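Long-range contacts in thiamine pyrophosphokinase (Candida albicans, PDB 2G9Z), which catalyses the transfer of a pyrophosphate group from ATP to thiamine, forming the cofactor thiamine pyrophosphate: residues A[144-153]-A[176-187]; A[202-213]-A[236-244]. All coordinates share one frame; numbering follows the deposited sequence.

Contact 1. Residues A[144-153]-A[176-187]; sequences KIIRQSSQYY and WFESIDEVDGLA. With VNP (3-[(4-amino-2-methylpyrimidin-5-yl)methyl]-5-(2-{[hydroxy(phosphonoamino)phosphoryl]oxy}ethyl)-4-methyl-1,3-thiazol-3-I um), chain H.
The ring of F177 has a neighbour on each face. Across the contact K144 lays its CB over one face, 3.9 Å from the ring centroid in a CH-pi contact, while E178 CG lies over the opposite face, toward the rim. F177 CB lies over the centre of one face of the W176 indole. With CG of F177 between its backbone N and carbonyl carbon (chi1 65°), the ring reaches K144, whose extended chain runs on past CE1 to a salt bridge with E174. At the other end A187 presents CB to a face of Y153, 4.1 Å from the centroid, and the exocyclic N4A of VNP sits 3.3 Å above the plane of Y152, toward the rim. The phenol of Y152 continues to E26 of the second subunit, which places this end at the subunit interface. Between these rings I146 points inward from strand 144-147, an outermost strand of the central sheet in the alpha/beta catalytic domain. Its CD1 meets CB of F177 at 3.5 Å, and its CG2 reaches CD1 of I180 and CD1 of L186, both at 3.8 Å, so apolar branches join the edge strand to the type II turn F177-I180 and to helix 185-195. Beyond the strand the backbones take over: S149 N bonds to E182 O at 3.0 Å, nearly straight (165°) and in the carbonyl plane, whereas S150 N approaches V183 O at 2.9 Å along a more bent path (139°). Each loop is shaped by its own side chain, D181 OD1 receiving V183 N in an Asx turn and S150 OG receiving Y152 N in an ST turn. K158, which shares a magnesium site with D155, donates to the carbonyl oxygens of Q148 and S150.

Contact 2. Residues A[202-213]-A[236-244]; sequences DIDITIYVLNAI and KVTVFFITT
V209 and F241 run abreast on one face of this parallel strand pair, in its tightly packed half. F241 holds CG opposite its carbonyl carbon (chi1 -73°), which leans the ring toward V209 and A212. CB of V209 is 3.6 Å from CD1 of F241, and CB of A212 comes within 3.7 Å of CE1 of that ring. I213 CD1 lies over one face of F241 and V239 CG1, toward the rim, over the other. On the reverse of the sheet the rings of Y208 and F240 are nearly parallel (15°) but slid apart, centroids at 5.7 Å, and T206 CG2 meets F240 at its edge, in the ring plane. Backbone bonds run the length of the pair, F240 N to I207 O being almost straight at 178°. The ends are looser. K236 stretches its aliphatic chain past D202 and D204, but its NZ stays 5.1 Å from D204 OD1, and the bond from I205 N to K236 O is the longest of the ladder at 3.2 Å. At the other end a water accepts from N211 N and donates to I242 O, bridging the strands where they diverge. With helix 217-233 between them, the two strands make a beta-alpha-beta crossover: that helix packs on V239, F241 and I213, helix 155-170 covers I205, I207 and V209, and strand 64-68 continues the sheet beside strand 205-210.

The two contacts follow one another along the chain, helix 185-195 leading from the first toward strand 205-210 of the second. Their centres lie 22 Å apart and their nearest atoms about 13 Å, without touching, yet both reach one mixed sheet, contact 1 through strand 144-147. That strand is at its outer edge; strands 205-210 and 237-242 lie inside it, beyond 122-125, 86-90 and 64-68. Helix 155-170 packs against both contacts. The magnesium-binding D91, D126 and D128 follow the intervening strands 86-90 and 122-125, and D155 opens the shared helix. Contact 1 supplies Q151, Y152 and Y153 to the ligand pocket, whereas contact 2 lies in the interior of the sheet, its A212 side chain about 11 Å from the ligand.

Contact 1. Residues A[144-153]-A[176-187]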
loop_
_atom_site.group_PDB
_atom_site.type_symbol
_atom_site.label_atom_id
_atom_site.label_comp_id
_atom_site.label_asym_id
_atom_site.label_seq_id
_atom_site.Cartn_x
_atom_site.Cartn_y
_atom_site.Cartn_z
ATOM N N LYS A 144 -6.081 1.682 -29.830
ATOM C CA LYS A 144 -7.257 0.822 -29.852
ATOM C C LYS A 144 -8.043 1.071 -28.573
ATOM O O LYS A 144 -7.559 0.788 -27.472
ATOM C CB LYS A 144 -6.847 -0.650 -29.928
ATOM C CG LYS A 144 -6.009 -0.990 -31.153
ATOM C CD LYS A 144 -5.630 -2.459 -31.175
ATOM C CE LYS A 144 -4.795 -2.791 -32.399
ATOM N NZ LYS A 144 -4.462 -4.239 -32.458
ATOM N N ILE A 145 -9.255 1.593 -28.727
ATOM C CA ILE A 145 -10.119 1.913 -27.601
ATOM C C ILE A 145 -11.058 0.784 -27.203
ATOM O O ILE A 145 -11.845 0.302 -28.017
ATOM C CB ILE A 145 -10.988 3.142 -27.912
ATOM C CG1 ILE A 145 -10.105 4.304 -28.372
ATOM C CG2 ILE A 145 -11.821 3.515 -26.688
ATOM C CD1 ILE A 145 -9.011 4.680 -27.397
ATOM N N ILE A 146 -10.990 0.374 -25.942
ATOM C CA ILE A 146 -11.863 -0.681 -25.455
ATOM C C ILE A 146 -12.601 -0.203 -24.214
ATOM O O ILE A 146 -12.085 -0.294 -23.102
ATOM C CB ILE A 146 -11.071 -1.959 -25.109
ATOM C CG1 ILE A 146 -10.264 -2.419 -26.325
ATOM C CG2 ILE A 146 -12.027 -3.058 -24.674
ATOM C CD1 ILE A 146 -9.431 -3.667 -26.071
ATOM N N ARG A 147 -13.806 0.320 -24.408
ATOM C CA ARG A 147 -14.608 0.800 -23.293
ATOM C C ARG A 147 -15.361 -0.350 -22.636
ATOM O O ARG A 147 -15.981 -1.172 -23.312
ATOM C CB ARG A 147 -15.598 1.870 -23.765
ATOM C CG ARG A 147 -16.396 2.503 -22.630
ATOM C CD ARG A 147 -16.928 3.882 -23.017
ATOM N NE ARG A 147 -17.527 4.572 -21.874
ATOM C CZ ARG A 147 -17.681 5.891 -21.789
ATOM N NH1 ARG A 147 -17.279 6.676 -22.782
ATOM N NH2 ARG A 147 -18.229 6.427 -20.707
ATOM N N GLN A 148 -15.290 -0.411 -21.312
ATOM C CA GLN A 148 -15.966 -1.454 -20.548
ATOM C C GLN A 148 -16.631 -0.797 -19.348
ATOM O O GLN A 148 -15.953 -0.336 -18.427
ATOM C CB GLN A 148 -14.952 -2.498 -20.081
ATOM C CG GLN A 148 -14.235 -3.218 -21.207
ATOM C CD GLN A 148 -15.118 -4.245 -21.901
ATOM O OE1 GLN A 148 -15.918 -3.914 -22.783
ATOM N NE2 GLN A 148 -14.989 -5.498 -21.491
ATOM N N SER A 149 -17.959 -0.756 -19.358
ATOM C CA SER A 149 -18.709 -0.120 -18.287
ATOM C C SER A 149 -18.992 -0.995 -17.070
ATOM O O SER A 149 -19.583 -0.523 -16.105
ATOM C CB SER A 149 -20.034 0.412 -18.831
ATOM O OG SER A 149 -20.892 -0.658 -19.189
ATOM N N SER A 150 -18.578 -2.258 -17.097
ATOM C CA SER A 150 -18.839 -3.138 -15.957
ATOM C C SER A 150 -18.462 -2.516 -14.620
ATOM O O SER A 150 -17.399 -1.912 -14.483
ATOM C CB SER A 150 -18.090 -4.457 -16.089
ATOM O OG SER A 150 -18.208 -5.176 -14.871
ATOM N N GLN A 151 -19.335 -2.707 -13.636
ATOM C CA GLN A 151 -19.154 -2.180 -12.287
ATOM C C GLN A 151 -18.543 -3.192 -11.340
ATOM O O GLN A 151 -18.421 -2.936 -10.143
ATOM C CB GLN A 151 -20.506 -1.745 -11.718
ATOM C CG GLN A 151 -21.236 -0.761 -12.593
ATOM C CD GLN A 151 -20.366 0.411 -12.920
ATOM O OE1 GLN A 151 -20.748 1.308 -13.672
ATOM N NE2 GLN A 151 -19.170 0.414 -12.351
ATOM N N TYR A 152 -18.157 -4.341 -11.875
ATOM C CA TYR A 152 -17.604 -5.393 -11.048
ATOM C C TYR A 152 -16.127 -5.694 -11.266
ATOM O O TYR A 152 -15.534 -6.469 -10.520
ATOM C CB TYR A 152 -18.488 -6.636 -11.206
ATOM C CG TYR A 152 -19.859 -6.392 -10.603
ATOM C CD1 TYR A 152 -20.150 -6.803 -9.304
ATOM C CD2 TYR A 152 -20.818 -5.637 -11.283
ATOM C CE1 TYR A 152 -21.355 -6.462 -8.689
ATOM C CE2 TYR A 152 -22.028 -5.288 -10.674
ATOM C CZ TYR A 152 -22.284 -5.704 -9.376
ATOM O OH TYR A 152 -23.464 -5.356 -8.757
ATOM N N TYR A 153 -15.534 -5.055 -12.270
ATOM C CA TYR A 153 -14.108 -5.208 -12.569
ATOM C C TYR A 153 -13.535 -3.793 -12.688
ATOM O O TYR A 153 -14.205 -2.907 -13.216
ATOM C CB TYR A 153 -13.913 -5.919 -13.908
ATOM C CG TYR A 153 -14.492 -7.312 -13.998
ATOM C CD1 TYR A 153 -13.763 -8.421 -13.571
ATOM C CD2 TYR A 153 -15.758 -7.525 -14.546
ATOM C CE1 TYR A 153 -14.276 -9.714 -13.696
ATOM C CE2 TYR A 153 -16.284 -8.812 -14.673
ATOM C CZ TYR A 153 -15.533 -9.901 -14.249
ATOM O OH TYR A 153 -16.034 -11.174 -14.400
ATOM N N TRP A 176 -9.688 -7.468 -33.165
ATOM C CA TRP A 176 -10.367 -8.498 -32.390
ATOM C C TRP A 176 -11.250 -7.920 -31.285
ATOM O O TRP A 176 -12.247 -8.529 -30.893
ATOM C CB TRP A 176 -9.332 -9.416 -31.744
ATOM C CG TRP A 176 -8.453 -8.680 -30.774
ATOM C CD1 TRP A 176 -7.280 -8.033 -31.052
ATOM C CD2 TRP A 176 -8.717 -8.452 -29.383
ATOM N NE1 TRP A 176 -6.800 -7.415 -29.921
ATOM C CE2 TRP A 176 -7.662 -7.656 -28.882
ATOM C CE3 TRP A 176 -9.744 -8.842 -28.511
ATOM C CZ2 TRP A 176 -7.605 -7.239 -27.544
ATOM C CZ3 TRP A 176 -9.688 -8.428 -27.180
ATOM C CH2 TRP A 176 -8.625 -7.635 -26.713
ATOM N N PHE A 177 -10.869 -6.746 -30.787
ATOM C CA PHE A 177 -11.572 -6.076 -29.693
ATOM C C PHE A 177 -12.862 -5.368 -30.066
ATOM O O PHE A 177 -13.681 -5.068 -29.196
ATOM C CB PHE A 177 -10.657 -5.044 -29.051
ATOM C CG PHE A 177 -10.288 -3.922 -29.973
ATOM C CD1 PHE A 177 -9.304 -4.095 -30.940
ATOM C CD2 PHE A 177 -10.942 -2.697 -29.891
ATOM C CE1 PHE A 177 -8.974 -3.063 -31.813
ATOM C CE2 PHE A 177 -10.619 -1.660 -30.760
ATOM C CZ PHE A 177 -9.632 -1.845 -31.724
ATOM N N GLU A 178 -13.037 -5.069 -31.346
ATOM C CA GLU A 178 -14.238 -4.367 -31.766
ATOM C C GLU A 178 -15.452 -5.282 -31.712
ATOM O O GLU A 178 -15.343 -6.495 -31.882
ATOM C CB GLU A 178 -14.050 -3.792 -33.175
ATOM C CG GLU A 178 -12.771 -2.972 -33.320
ATOM C CD GLU A 178 -12.774 -2.073 -34.542
ATOM O OE1 GLU A 178 -13.117 -2.560 -35.639
ATOM O OE2 GLU A 178 -12.423 -0.880 -34.401
ATOM N N SER A 179 -16.607 -4.687 -31.441
ATOM C CA SER A 179 -17.857 -5.428 -31.362
ATOM C C SER A 179 -17.987 -6.368 -30.167
ATOM O O SER A 179 -18.881 -7.211 -30.144
ATOM C CB SER A 179 -18.092 -6.208 -32.660
ATOM O OG SER A 179 -18.469 -5.330 -33.707
ATOM N N ILE A 180 -17.101 -6.236 -29.181
ATOM C CA ILE A 180 -17.201 -7.077 -27.992
ATOM C C ILE A 180 -18.250 -6.418 -27.113
ATOM O O ILE A 180 -18.577 -5.249 -27.310
ATOM C CB ILE A 180 -15.880 -7.151 -27.203
ATOM C CG1 ILE A 180 -15.558 -5.789 -26.583
ATOM C CG2 ILE A 180 -14.759 -7.605 -28.115
ATOM C CD1 ILE A 180 -14.452 -5.845 -25.548
ATOM N N ASP A 181 -18.789 -7.157 -26.152
ATOM C CA ASP A 181 -19.803 -6.589 -25.278
ATOM C C ASP A 181 -19.230 -5.369 -24.556
ATOM O O ASP A 181 -18.100 -5.401 -24.065
ATOM C CB ASP A 181 -20.285 -7.639 -24.276
ATOM C CG ASP A 181 -21.438 -7.147 -23.434
ATOM O OD1 ASP A 181 -21.215 -6.274 -22.568
ATOM O OD2 ASP A 181 -22.570 -7.627 -23.645
ATOM N N GLU A 182 -20.026 -4.303 -24.503
ATOM C CA GLU A 182 -19.646 -3.029 -23.891
ATOM C C GLU A 182 -19.554 -2.997 -22.369
ATOM O O GLU A 182 -18.951 -2.083 -21.804
ATOM C CB GLU A 182 -20.621 -1.938 -24.335
ATOM C CG GLU A 182 -20.560 -1.610 -25.809
ATOM C CD GLU A 182 -21.633 -0.619 -26.219
ATOM O OE1 GLU A 182 -21.791 0.406 -25.520
ATOM O OE2 GLU A 182 -22.313 -0.862 -27.242
ATOM N N VAL A 183 -20.164 -3.969 -21.704
ATOM C CA VAL A 183 -20.132 -4.009 -20.251
ATOM C C VAL A 183 -18.925 -4.798 -19.761
ATOM O O VAL A 183 -18.046 -4.257 -19.086
ATOM C CB VAL A 183 -21.428 -4.635 -19.684
ATOM C CG1 VAL A 183 -21.373 -4.682 -18.156
ATOM C CG2 VAL A 183 -22.630 -3.819 -20.138
ATOM N N ASP A 184 -18.870 -6.075 -20.110
ATOM C CA ASP A 184 -17.761 -6.913 -19.675
ATOM C C ASP A 184 -17.330 -7.900 -20.754
ATOM O O ASP A 184 -17.027 -9.057 -20.465
ATOM C CB ASP A 184 -18.154 -7.652 -18.391
ATOM C CG ASP A 184 -19.486 -8.371 -18.517
ATOM O OD1 ASP A 184 -20.230 -8.087 -19.478
ATOM O OD2 ASP A 184 -19.796 -9.212 -17.648
ATOM N N GLY A 185 -17.299 -7.425 -21.996
ATOM C CA GLY A 185 -16.905 -8.272 -23.109
ATOM C C GLY A 185 -15.533 -8.895 -22.932
ATOM O O GLY A 185 -15.334 -10.067 -23.252
ATOM N N LEU A 186 -14.578 -8.119 -22.425
ATOM C CA LEU A 186 -13.230 -8.638 -22.210
ATOM C C LEU A 186 -13.259 -9.807 -21.232
ATOM O O LEU A 186 -12.642 -10.850 -21.472
ATOM C CB LEU A 186 -12.303 -7.547 -21.662
ATOM C CG LEU A 186 -11.981 -6.356 -22.569
ATOM C CD1 LEU A 186 -11.082 -5.379 -21.810
ATOM C CD2 LEU A 186 -11.297 -6.839 -23.847
ATOM N N ALA A 187 -13.978 -9.623 -20.129
ATOM C CA ALA A 187 -14.091 -10.654 -19.104
ATOM C C ALA A 187 -14.773 -11.887 -19.682
ATOM O O ALA A 187 -14.317 -13.013 -19.476
ATOM C CB ALA A 187 -14.886 -10.125 -17.918
HETATM O O2G VNP H . -14.177 3.962 -10.550
HETATM P PG VNP H . -12.693 4.057 -9.941
HETATM O O3G VNP H . -12.735 4.169 -8.465
HETATM O O1G VNP H . -12.016 5.350 -10.619
HETATM N N3B VNP H . -11.854 2.756 -10.434
HETATM P PB VNP H . -12.316 2.185 -11.881
HETATM O O2B VNP H . -11.384 1.111 -12.288
HETATM O O1B VNP H . -12.473 3.336 -12.798
HETATM O O1 VNP H . -13.775 1.554 -11.612
HETATM C C7 VNP H . -14.031 0.476 -10.705
HETATM C C12 VNP H . -15.265 -0.252 -11.242
HETATM C C11 VNP H . -15.817 -1.398 -10.390
HETATM C C10 VNP H . -16.686 -1.004 -9.194
HETATM C CM4 VNP H . -17.556 0.255 -9.181
HETATM S S1 VNP H . -14.625 -2.512 -9.574
HETATM C C9 VNP H . -15.698 -2.814 -8.227
HETATM N N5 VNP H . -16.606 -1.841 -8.154
HETATM C C7A VNP H . -17.429 -1.616 -6.954
HETATM C C5A VNP H . -17.675 -2.885 -6.133
HETATM C C6A VNP H . -17.147 -2.899 -4.848
HETATM N N1A VNP H . -17.401 -3.898 -4.021
HETATM C C2A VNP H . -18.170 -4.926 -4.398
HETATM C CM2 VNP H . -18.471 -6.052 -3.406
HETATM N N3A VNP H . -18.691 -4.963 -5.634
HETATM C C4A VNP H . -18.462 -3.971 -6.506
HETATM N N4A VNP H . -18.986 -4.050 -7.725
HETATM O O HOH W 1 -20.004 -6.980 -15.076
#

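Contact 2. Residues A[202-213]-A[236-244]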
loop_
_atom_site.group_PDB
_atom_site.type_symbol
_atom_site.label_atom_id
_atom_site.label_comp_id
_atom_site.label_asym_id
_atom_site.label_seq_id
_atom_site.Cartn_x
_atom_site.Cartn_y
_atom_site.Cartn_z
ATOM N N ASP A 202 1.020 -21.618 -23.132
ATOM C CA ASP A 202 2.469 -21.488 -23.006
ATOM C C ASP A 202 3.096 -20.261 -23.665
ATOM O O ASP A 202 3.628 -20.336 -24.773
ATOM C CB ASP A 202 3.156 -22.754 -23.529
ATOM C CG ASP A 202 2.941 -22.967 -25.012
ATOM O OD1 ASP A 202 1.771 -23.042 -25.442
ATOM O OD2 ASP A 202 3.947 -23.062 -25.746
ATOM N N ILE A 203 3.036 -19.130 -22.970
ATOM C CA ILE A 203 3.627 -17.896 -23.469
ATOM C C ILE A 203 4.113 -17.046 -22.296
ATOM O O ILE A 203 3.338 -16.679 -21.413
ATOM C CB ILE A 203 2.625 -17.086 -24.327
ATOM C CG1 ILE A 203 3.303 -15.811 -24.838
ATOM C CG2 ILE A 203 1.375 -16.766 -23.520
ATOM C CD1 ILE A 203 2.450 -14.993 -25.780
ATOM N N ASP A 204 5.409 -16.757 -22.291
ATOM C CA ASP A 204 6.021 -15.967 -21.231
ATOM C C ASP A 204 5.814 -14.478 -21.449
ATOM O O ASP A 204 6.272 -13.912 -22.439
ATOM C CB ASP A 204 7.516 -16.271 -21.152
ATOM C CG ASP A 204 7.794 -17.727 -20.851
ATOM O OD1 ASP A 204 7.351 -18.208 -19.786
ATOM O OD2 ASP A 204 8.452 -18.392 -21.679
ATOM N N ILE A 205 5.124 -13.851 -20.505
ATOM C CA ILE A 205 4.835 -12.428 -20.580
ATOM C C ILE A 205 5.345 -11.707 -19.336
ATOM O O ILE A 205 5.208 -12.202 -18.219
ATOM C CB ILE A 205 3.308 -12.178 -20.680
ATOM C CG1 ILE A 205 2.714 -12.983 -21.839
ATOM C CG2 ILE A 205 3.029 -10.693 -20.860
ATOM C CD1 ILE A 205 3.261 -12.611 -23.187
ATOM N N THR A 206 5.941 -10.542 -19.547
ATOM C CA THR A 206 6.433 -9.713 -18.457
ATOM C C THR A 206 5.671 -8.398 -18.564
ATOM O O THR A 206 5.761 -7.699 -19.576
ATOM C CB THR A 206 7.949 -9.432 -18.579
ATOM O OG1 THR A 206 8.679 -10.655 -18.420
ATOM C CG2 THR A 206 8.393 -8.443 -17.510
ATOM N N ILE A 207 4.896 -8.080 -17.533
ATOM C CA ILE A 207 4.116 -6.853 -17.525
ATOM C C ILE A 207 4.635 -5.849 -16.502
ATOM O O ILE A 207 4.600 -6.099 -15.297
ATOM C CB ILE A 207 2.637 -7.118 -17.187
ATOM C CG1 ILE A 207 2.055 -8.178 -18.123
ATOM C CG2 ILE A 207 1.842 -5.814 -17.318
ATOM C CD1 ILE A 207 0.627 -8.576 -17.764
ATOM N N TYR A 208 5.118 -4.717 -16.997
ATOM C CA TYR A 208 5.609 -3.644 -16.145
ATOM C C TYR A 208 4.408 -2.742 -15.909
ATOM O O TYR A 208 3.812 -2.233 -16.861
ATOM C CB TYR A 208 6.731 -2.888 -16.859
ATOM C CG TYR A 208 7.986 -3.717 -17.025
ATOM C CD1 TYR A 208 8.812 -3.988 -15.936
ATOM C CD2 TYR A 208 8.325 -4.266 -18.260
ATOM C CE1 TYR A 208 9.948 -4.786 -16.070
ATOM C CE2 TYR A 208 9.459 -5.067 -18.406
ATOM C CZ TYR A 208 10.264 -5.323 -17.305
ATOM O OH TYR A 208 11.381 -6.120 -17.441
ATOM N N VAL A 209 4.034 -2.564 -14.646
ATOM C CA VAL A 209 2.881 -1.736 -14.312
ATOM C C VAL A 209 3.275 -0.437 -13.604
ATOM O O VAL A 209 3.954 -0.465 -12.575
ATOM C CB VAL A 209 1.894 -2.508 -13.398
ATOM C CG1 VAL A 209 0.648 -1.665 -13.144
ATOM C CG2 VAL A 209 1.524 -3.849 -14.028
ATOM N N LEU A 210 2.847 0.695 -14.158
ATOM C CA LEU A 210 3.123 2.006 -13.559
ATOM C C LEU A 210 1.874 2.594 -12.900
ATOM O O LEU A 210 0.759 2.398 -13.389
ATOM C CB LEU A 210 3.602 3.003 -14.621
ATOM C CG LEU A 210 4.904 2.720 -15.364
ATOM C CD1 LEU A 210 5.140 3.817 -16.400
ATOM C CD2 LEU A 210 6.055 2.647 -14.369
ATOM N N ASN A 211 2.067 3.301 -11.787
ATOM C CA ASN A 211 0.978 3.983 -11.082
ATOM C C ASN A 211 -0.125 3.134 -10.444
ATOM O O ASN A 211 -1.222 3.638 -10.181
ATOM C CB ASN A 211 0.329 5.006 -12.025
ATOM C CG ASN A 211 1.352 5.905 -12.703
ATOM O OD1 ASN A 211 2.300 6.374 -12.066
ATOM N ND2 ASN A 211 1.163 6.157 -14.000
ATOM N N ALA A 212 0.154 1.862 -10.184
ATOM C CA ALA A 212 -0.840 0.976 -9.577
ATOM C C ALA A 212 -0.691 0.929 -8.060
ATOM O O ALA A 212 -1.571 0.435 -7.349
ATOM C CB ALA A 212 -0.703 -0.429 -10.150
ATOM N N ILE A 213 0.432 1.444 -7.577
ATOM C CA ILE A 213 0.733 1.468 -6.152
ATOM C C ILE A 213 0.935 2.911 -5.706
ATOM O O ILE A 213 1.341 3.757 -6.501
ATOM C CB ILE A 213 2.042 0.682 -5.854
ATOM C CG1 ILE A 213 1.942 -0.740 -6.409
ATOM C CG2 ILE A 213 2.321 0.673 -4.356
ATOM C CD1 ILE A 213 0.859 -1.595 -5.763
ATOM N N LYS A 236 3.115 -18.156 -15.952
ATOM C CA LYS A 236 4.048 -17.712 -16.984
ATOM C C LYS A 236 4.067 -16.195 -17.150
ATOM O O LYS A 236 4.926 -15.651 -17.844
ATOM C CB LYS A 236 3.713 -18.378 -18.324
ATOM C CG LYS A 236 4.246 -19.793 -18.460
ATOM C CD LYS A 236 3.635 -20.505 -19.658
ATOM C CE LYS A 236 4.480 -21.697 -20.072
ATOM N NZ LYS A 236 4.830 -22.563 -18.913
ATOM N N VAL A 237 3.114 -15.511 -16.527
ATOM C CA VAL A 237 3.080 -14.058 -16.609
ATOM C C VAL A 237 3.813 -13.504 -15.394
ATOM O O VAL A 237 3.451 -13.806 -14.260
ATOM C CB VAL A 237 1.632 -13.517 -16.608
ATOM C CG1 VAL A 237 1.643 -11.991 -16.624
ATOM C CG2 VAL A 237 0.875 -14.053 -17.820
ATOM N N THR A 238 4.858 -12.719 -15.635
ATOM C CA THR A 238 5.622 -12.115 -14.550
ATOM C C THR A 238 5.213 -10.655 -14.470
ATOM O O THR A 238 5.315 -9.922 -15.456
ATOM C CB THR A 238 7.142 -12.193 -14.803
ATOM O OG1 THR A 238 7.532 -13.563 -14.941
ATOM C CG2 THR A 238 7.911 -11.572 -13.638
ATOM N N VAL A 239 4.736 -10.236 -13.303
ATOM C CA VAL A 239 4.308 -8.862 -13.125
ATOM C C VAL A 239 5.261 -8.063 -12.245
ATOM O O VAL A 239 5.667 -8.511 -11.174
ATOM C CB VAL A 239 2.895 -8.795 -12.505
ATOM C CG1 VAL A 239 2.503 -7.340 -12.246
ATOM C CG2 VAL A 239 1.897 -9.453 -13.435
ATOM N N PHE A 240 5.625 -6.880 -12.721
ATOM C CA PHE A 240 6.495 -5.985 -11.973
ATOM C C PHE A 240 5.799 -4.649 -11.804
ATOM O O PHE A 240 5.441 -4.006 -12.792
ATOM C CB PHE A 240 7.805 -5.737 -12.716
ATOM C CG PHE A 240 8.770 -6.872 -12.638
ATOM C CD1 PHE A 240 9.334 -7.238 -11.420
ATOM C CD2 PHE A 240 9.143 -7.559 -13.788
ATOM C CE1 PHE A 240 10.259 -8.272 -11.348
ATOM C CE2 PHE A 240 10.068 -8.596 -13.725
ATOM C CZ PHE A 240 10.625 -8.951 -12.503
ATOM N N PHE A 241 5.587 -4.243 -10.559
ATOM C CA PHE A 241 4.985 -2.948 -10.298
ATOM C C PHE A 241 6.163 -2.012 -10.100
ATOM O O PHE A 241 6.995 -2.229 -9.210
ATOM C CB PHE A 241 4.148 -2.965 -9.015
ATOM C CG PHE A 241 2.856 -3.704 -9.135
ATOM C CD1 PHE A 241 1.803 -3.179 -9.877
ATOM C CD2 PHE A 241 2.680 -4.917 -8.488
ATOM C CE1 PHE A 241 0.588 -3.861 -9.970
ATOM C CE2 PHE A 241 1.470 -5.606 -8.574
ATOM C CZ PHE A 241 0.426 -5.078 -9.315
ATOM N N ILE A 242 6.264 -0.991 -10.939
ATOM C CA ILE A 242 7.348 -0.034 -10.799
ATOM C C ILE A 242 6.718 1.239 -10.271
ATOM O O ILE A 242 5.824 1.803 -10.902
ATOM C CB ILE A 242 8.044 0.249 -12.144
ATOM C CG1 ILE A 242 8.789 -1.003 -12.619
ATOM C CG2 ILE A 242 9.020 1.416 -11.988
ATOM C CD1 ILE A 242 9.445 -0.842 -13.976
ATOM N N THR A 243 7.161 1.673 -9.097
ATOM C CA THR A 243 6.611 2.878 -8.493
ATOM C C THR A 243 7.675 3.946 -8.388
ATOM O O THR A 243 8.796 3.775 -8.864
ATOM C CB THR A 243 6.069 2.607 -7.075
ATOM O OG1 THR A 243 7.163 2.539 -6.148
ATOM C CG2 THR A 243 5.308 1.290 -7.045
ATOM N N THR A 244 7.314 5.052 -7.752
ATOM C CA THR A 244 8.230 6.164 -7.568
ATOM C C THR A 244 9.332 5.778 -6.584
ATOM O O THR A 244 10.462 6.253 -6.674
ATOM C CB THR A 244 7.486 7.394 -7.020
ATOM O OG1 THR A 244 6.502 7.817 -7.971
ATOM C CG2 THR A 244 8.457 8.537 -6.757
HETATM O O HOH W 2 4.552 4.238 -10.938
#